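Local coordinates for hypothetical protein Atu1826 (Agrobacterium tumefaciens, PDB 2I3D) that is of unknown function but is probably a serine hydrolase of the alpha/beta-hydrolase fold, related in sequence to the S15 family of X-Pro dipeptidyl-peptidases, at residues B[155-160]-B[180-185]; B[175-180]-B[206-211]. All coordinates share one frame; numbering follows the deposited sequence.

Contact 1: B[155-160]-B[180-185]; sequences QPNTYD and KVAPEK
Asn-157 makes the one hydrogen bond between 155-160 and 180-185: its ND2 donates to Val-181 O at 3.2 Å. The N-H points almost straight at the oxygen (174°), which lies in the plane of the amide, while ND2 stands 18° off the carbonyl plane. A chi1 of 56°, with CG between the backbone N and carbonyl carbon, turns the amide across to the other loop, where ND2 also rests on Pro-183 CD at 3.7 Å. The remaining contacts are van der Waals. Ala-182 CB rests against both Gln-155 CA (3.9 Å) and Asn-157 OD1 (4.0 Å), and the Gln-155 chain, extended beyond CG, brings OE1 to within 3.9 Å of Val-181 CG1. Backbone bonds shape the 155-160 loop, with Gln-155 O accepting from both Thr-158 N and Tyr-159 N. Outside the pair, Gln-155 touches Ser-130, Val-181 touches His-212, and Asp-179 OD1 accepts from Ala-182 N. Ser-130, Asp-179 and His-212 are arranged as expected of a Ser-His-Asp triad, so the two loops probably border the active site of an alpha/beta hydrolase, where loops at the C-terminal ends of the strands surround the nucleophile elbow.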
loop_
_atom_site.group_PDB
_atom_site.type_symbol
_atom_site.label_atom_id
_atom_site.label_comp_id
_atom_site.label_asym_id
_atom_site.label_seq_id
_atom_site.Cartn_x
_atom_site.Cartn_y
_atom_site.Cartn_z
ATOM N N GLN B 155 10.217 -13.209 -5.444
ATOM C CA GLN B 155 9.608 -14.404 -4.867
ATOM C C GLN B 155 10.080 -15.590 -5.699
ATOM O O GLN B 155 9.311 -16.174 -6.462
ATOM C CB GLN B 155 8.075 -14.331 -4.962
ATOM C CG GLN B 155 7.434 -13.122 -4.307
ATOM C CD GLN B 155 6.092 -12.860 -4.964
ATOM O OE1 GLN B 155 5.001 -13.155 -4.412
ATOM N NE2 GLN B 155 6.163 -12.310 -6.162
ATOM N N PRO B 156 11.365 -15.948 -5.584
ATOM C CA PRO B 156 11.867 -17.042 -6.464
ATOM C C PRO B 156 11.409 -18.471 -6.069
ATOM O O PRO B 156 11.713 -19.439 -6.797
ATOM C CB PRO B 156 13.392 -16.962 -6.300
ATOM C CG PRO B 156 13.620 -16.276 -4.899
ATOM C CD PRO B 156 12.408 -15.351 -4.720
ATOM N N ASN B 157 10.703 -18.590 -4.944
ATOM C CA ASN B 157 10.045 -19.822 -4.555
ATOM C C ASN B 157 8.663 -19.959 -5.217
ATOM O O ASN B 157 8.125 -21.054 -5.265
ATOM C CB ASN B 157 9.911 -19.904 -2.998
ATOM C CG ASN B 157 9.162 -18.693 -2.374
ATOM O OD1 ASN B 157 9.165 -17.596 -2.915
ATOM N ND2 ASN B 157 8.466 -18.932 -1.223
ATOM N N THR B 158 8.100 -18.843 -5.709
ATOM C CA THR B 158 6.747 -18.824 -6.301
ATOM C C THR B 158 6.770 -18.635 -7.818
ATOM O O THR B 158 5.896 -19.174 -8.543
ATOM C CB THR B 158 5.943 -17.633 -5.689
ATOM O OG1 THR B 158 5.946 -17.740 -4.260
ATOM C CG2 THR B 158 4.513 -17.586 -6.257
ATOM N N TYR B 159 7.722 -17.827 -8.286
ATOM C CA TYR B 159 7.868 -17.531 -9.721
ATOM C C TYR B 159 9.263 -17.970 -10.129
ATOM O O TYR B 159 10.202 -17.925 -9.314
ATOM C CB TYR B 159 7.676 -16.039 -10.008
ATOM C CG TYR B 159 6.268 -15.606 -9.645
ATOM C CD1 TYR B 159 5.167 -16.069 -10.378
ATOM C CD2 TYR B 159 6.029 -14.731 -8.598
ATOM C CE1 TYR B 159 3.887 -15.685 -10.076
ATOM C CE2 TYR B 159 4.710 -14.349 -8.271
ATOM C CZ TYR B 159 3.664 -14.856 -9.003
ATOM O OH TYR B 159 2.383 -14.456 -8.696
ATOM N N ASP B 160 9.371 -18.388 -11.380
ATOM C CA ASP B 160 10.597 -18.950 -11.934
ATOM C C ASP B 160 11.556 -17.837 -12.404
ATOM O O ASP B 160 11.306 -17.159 -13.392
ATOM C CB ASP B 160 10.195 -19.863 -13.102
ATOM C CG ASP B 160 11.384 -20.491 -13.809
ATOM O OD1 ASP B 160 12.503 -20.525 -13.213
ATOM O OD2 ASP B 160 11.171 -20.965 -14.963
ATOM N N LYS B 180 7.575 -13.847 5.209
ATOM C CA LYS B 180 7.085 -15.243 5.198
ATOM C C LYS B 180 6.529 -15.657 3.838
ATOM O O LYS B 180 6.264 -16.866 3.598
ATOM C CB LYS B 180 6.012 -15.439 6.300
ATOM C CG LYS B 180 6.656 -15.372 7.691
ATOM C CD LYS B 180 5.676 -15.660 8.805
ATOM C CE LYS B 180 6.314 -15.335 10.169
ATOM N NZ LYS B 180 7.491 -16.219 10.509
ATOM N N VAL B 181 6.321 -14.662 2.970
ATOM C CA VAL B 181 5.894 -14.874 1.569
ATOM C C VAL B 181 7.048 -15.445 0.718
ATOM O O VAL B 181 6.893 -16.449 -0.008
ATOM C CB VAL B 181 5.346 -13.586 0.927
ATOM C CG1 VAL B 181 5.083 -13.813 -0.569
ATOM C CG2 VAL B 181 4.027 -13.110 1.620
ATOM N N ALA B 182 8.202 -14.776 0.821
ATOM C CA ALA B 182 9.427 -15.168 0.111
ATOM C C ALA B 182 10.569 -15.161 1.128
ATOM O O ALA B 182 11.211 -14.125 1.333
ATOM C CB ALA B 182 9.699 -14.162 -1.023
ATOM N N PRO B 183 10.751 -16.279 1.865
ATOM C CA PRO B 183 11.765 -16.348 2.926
ATOM C C PRO B 183 13.201 -16.054 2.476
ATOM O O PRO B 183 13.541 -16.201 1.313
ATOM C CB PRO B 183 11.644 -17.785 3.424
ATOM C CG PRO B 183 10.130 -18.088 3.191
ATOM C CD PRO B 183 9.916 -17.514 1.832
ATOM N N GLU B 184 14.020 -15.664 3.439
ATOM C CA GLU B 184 15.414 -15.304 3.192
ATOM C C GLU B 184 16.119 -16.414 2.482
ATOM O O GLU B 184 16.934 -16.158 1.616
ATOM C CB GLU B 184 16.169 -15.160 4.515
ATOM C CG GLU B 184 16.109 -13.887 5.212
ATOM C CD GLU B 184 17.203 -13.860 6.286
ATOM O OE1 GLU B 184 16.928 -14.310 7.391
ATOM O OE2 GLU B 184 18.342 -13.467 5.991
ATOM N N LYS B 185 15.886 -17.657 2.894
ATOM C CA LYS B 185 16.620 -18.741 2.260
ATOM C C LYS B 185 16.384 -18.757 0.746
ATOM O O LYS B 185 17.303 -19.032 -0.023
ATOM C CB LYS B 185 16.244 -20.084 2.881
ATOM C CG LYS B 185 16.850 -21.319 2.198
ATOM C CD LYS B 185 16.722 -22.616 3.121
ATOM C CE LYS B 185 15.322 -23.190 3.095
ATOM N NZ LYS B 185 15.305 -24.469 3.906
#

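Contact 2: B[175-180]-B[206-211]; sequences NGDADK and TLPGAN
Asp-177 lays its carboxylate over the turn at Pro-208 and Gly-209, with OD2 3.4 Å from Pro-208 CA. Its OD1 accepts the Gly-209 N-H at 2.7 Å; the bond is fairly straight (162°), but the donor comes from above the carboxylate plane, 36° out of it. With chi1 at 66°, CG sits between the backbone N and carbonyl carbon and the carboxylate reaches the Gly-209 N-H, while CB packs against Thr-206 CG2. Just before Asp-177 the strands pair in parallel, Asn-175 with Thr-206 and Gly-176 with Leu-207: Asn-175 O receives Leu-207 N at 2.8 Å, and Leu-207 O receives Asp-177 N at 3.1 Å.

Past the strand ends a type I turn, Gly-176 to Asp-179, meets a type II turn, Leu-207 to Ala-210. Ala-178 N donates to Ala-210 O at 2.9 Å, and the same oxygen takes a CA-H contact from Gly-176 at 3.2 Å. Gly-209 has a positive phi, which suits glycine in the type II turn. One water joins Asn-175 OD1 to Thr-206 OG1. A second accepts from Gly-176 N and donates to Asp-179 OD2 and Asn-211 O, tying the Asp-179 carboxylate to both segments.

Asp-179 OD2 is also hydrogen-bonded to His-212 ND1, consistent with the acid of a Ser-His-Asp triad with Ser-130; the paired turns thus place the probable acid and histidine loops side by side. Strands 171-176 and 202-207 belong to a beta-alpha-beta unit whose helix 184-195 touches Asn-175, Asp-177 and Thr-206 through Val-187 and Glu-184, while helix 218-233 packs on Leu-207 and Pro-208 through Glu-220, Leu-221 and Glu-224.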
loop_
_atom_site.group_PDB
_atom_site.type_symbol
_atom_site.label_atom_id
_atom_site.label_comp_id
_atom_site.label_asym_id
_atom_site.label_seq_id
_atom_site.Cartn_x
_atom_site.Cartn_y
_atom_site.Cartn_z
ATOM N N ASN B 175 15.329 -7.390 0.395
ATOM C CA ASN B 175 14.262 -8.244 0.979
ATOM C C ASN B 175 14.387 -8.178 2.478
ATOM O O ASN B 175 15.431 -7.780 3.000
ATOM C CB ASN B 175 14.320 -9.712 0.502
ATOM C CG ASN B 175 15.611 -10.455 0.969
ATOM O OD1 ASN B 175 15.562 -11.513 1.635
ATOM N ND2 ASN B 175 16.759 -9.915 0.594
ATOM N N GLY B 176 13.321 -8.533 3.157
ATOM C CA GLY B 176 13.354 -8.536 4.625
ATOM C C GLY B 176 13.549 -9.905 5.255
ATOM O O GLY B 176 13.090 -10.921 4.732
ATOM N N ASP B 177 14.116 -9.925 6.463
ATOM C CA ASP B 177 14.395 -11.217 7.107
ATOM C C ASP B 177 13.175 -11.736 7.878
ATOM O O ASP B 177 13.235 -12.825 8.478
ATOM C CB ASP B 177 15.656 -11.183 7.996
ATOM C CG ASP B 177 15.510 -10.283 9.211
ATOM O OD1 ASP B 177 14.378 -9.832 9.537
ATOM O OD2 ASP B 177 16.556 -10.047 9.880
ATOM N N ALA B 178 12.071 -10.992 7.848
ATOM C CA ALA B 178 10.810 -11.440 8.476
ATOM C C ALA B 178 9.728 -11.752 7.415
ATOM O O ALA B 178 8.532 -11.884 7.713
ATOM C CB ALA B 178 10.311 -10.377 9.459
ATOM N N ASP B 179 10.173 -11.856 6.157
ATOM C CA ASP B 179 9.300 -12.111 5.008
ATOM C C ASP B 179 8.873 -13.594 5.015
ATOM O O ASP B 179 9.725 -14.490 4.866
ATOM C CB ASP B 179 10.048 -11.732 3.716
ATOM C CG ASP B 179 9.183 -11.777 2.499
ATOM O OD1 ASP B 179 8.181 -12.515 2.452
ATOM O OD2 ASP B 179 9.520 -11.065 1.531
ATOM N N LYS B 180 7.575 -13.847 5.209
ATOM C CA LYS B 180 7.085 -15.243 5.198
ATOM C C LYS B 180 6.529 -15.657 3.838
ATOM O O LYS B 180 6.264 -16.866 3.598
ATOM C CB LYS B 180 6.012 -15.439 6.300
ATOM C CG LYS B 180 6.656 -15.372 7.691
ATOM C CD LYS B 180 5.676 -15.660 8.805
ATOM C CE LYS B 180 6.314 -15.335 10.169
ATOM N NZ LYS B 180 7.491 -16.219 10.509
ATOM N N THR B 206 19.578 -7.293 2.981
ATOM C CA THR B 206 18.518 -7.923 3.743
ATOM C C THR B 206 18.196 -6.990 4.914
ATOM O O THR B 206 19.107 -6.645 5.718
ATOM C CB THR B 206 18.921 -9.314 4.234
ATOM O OG1 THR B 206 19.269 -10.143 3.102
ATOM C CG2 THR B 206 17.754 -9.983 5.040
ATOM N N LEU B 207 16.938 -6.539 4.993
ATOM C CA LEU B 207 16.558 -5.587 6.053
ATOM C C LEU B 207 16.027 -6.309 7.262
ATOM O O LEU B 207 15.012 -6.999 7.172
ATOM C CB LEU B 207 15.433 -4.645 5.594
ATOM C CG LEU B 207 15.754 -3.561 4.589
ATOM C CD1 LEU B 207 14.629 -2.531 4.572
ATOM C CD2 LEU B 207 17.027 -2.901 4.995
ATOM N N PRO B 208 16.674 -6.118 8.425
ATOM C CA PRO B 208 16.156 -6.721 9.667
ATOM C C PRO B 208 14.746 -6.278 10.006
ATOM O O PRO B 208 14.434 -5.080 9.982
ATOM C CB PRO B 208 17.153 -6.223 10.752
ATOM C CG PRO B 208 18.438 -5.985 9.938
ATOM C CD PRO B 208 17.918 -5.355 8.652
ATOM N N GLY B 209 13.908 -7.242 10.316
ATOM C CA GLY B 209 12.595 -6.917 10.811
ATOM C C GLY B 209 11.563 -6.649 9.738
ATOM O O GLY B 209 10.390 -6.444 10.092
ATOM N N ALA B 210 11.970 -6.628 8.457
ATOM C CA ALA B 210 10.997 -6.316 7.383
ATOM C C ALA B 210 10.260 -7.585 6.916
ATOM O O ALA B 210 10.881 -8.621 6.694
ATOM C CB ALA B 210 11.693 -5.659 6.209
ATOM N N ASN B 211 8.932 -7.501 6.779
ATOM C CA ASN B 211 8.175 -8.580 6.179
ATOM C C ASN B 211 8.046 -8.342 4.677
ATOM O O ASN B 211 8.766 -7.490 4.147
ATOM C CB ASN B 211 6.823 -8.823 6.895
ATOM C CG ASN B 211 5.876 -7.625 6.845
ATOM O OD1 ASN B 211 4.773 -7.609 7.552
ATOM N ND2 ASN B 211 6.210 -6.651 6.038
HETATM O O HOH W 1 18.096 -12.736 2.181
HETATM O O HOH W 2 10.826 -8.644 1.957
#

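Overall arrangement
Contacts 1 and 2 share Lys-180 and lie about 12 Å apart between centres, on the same side of the chain's centre. Both are partly buried, but contact 2 buries 425 Å² against 188 Å² for contact 1. Contact 2 continues the edge of the central sheet through backbone pairing, a hydrogen bond to a carboxylate and waters; contact 1 joins two loops by one hydrogen bond from a side-chain amide and small apolar contacts. Glu-184, at the start of helix 184-195 in the 180-185 segment, packs on Asp-177 and Thr-206 of contact 2. Both adjoin the probable triad: contact 2 holds Asp-179 itself, whereas contact 1 reaches Ser-130 and His-212 through side chains.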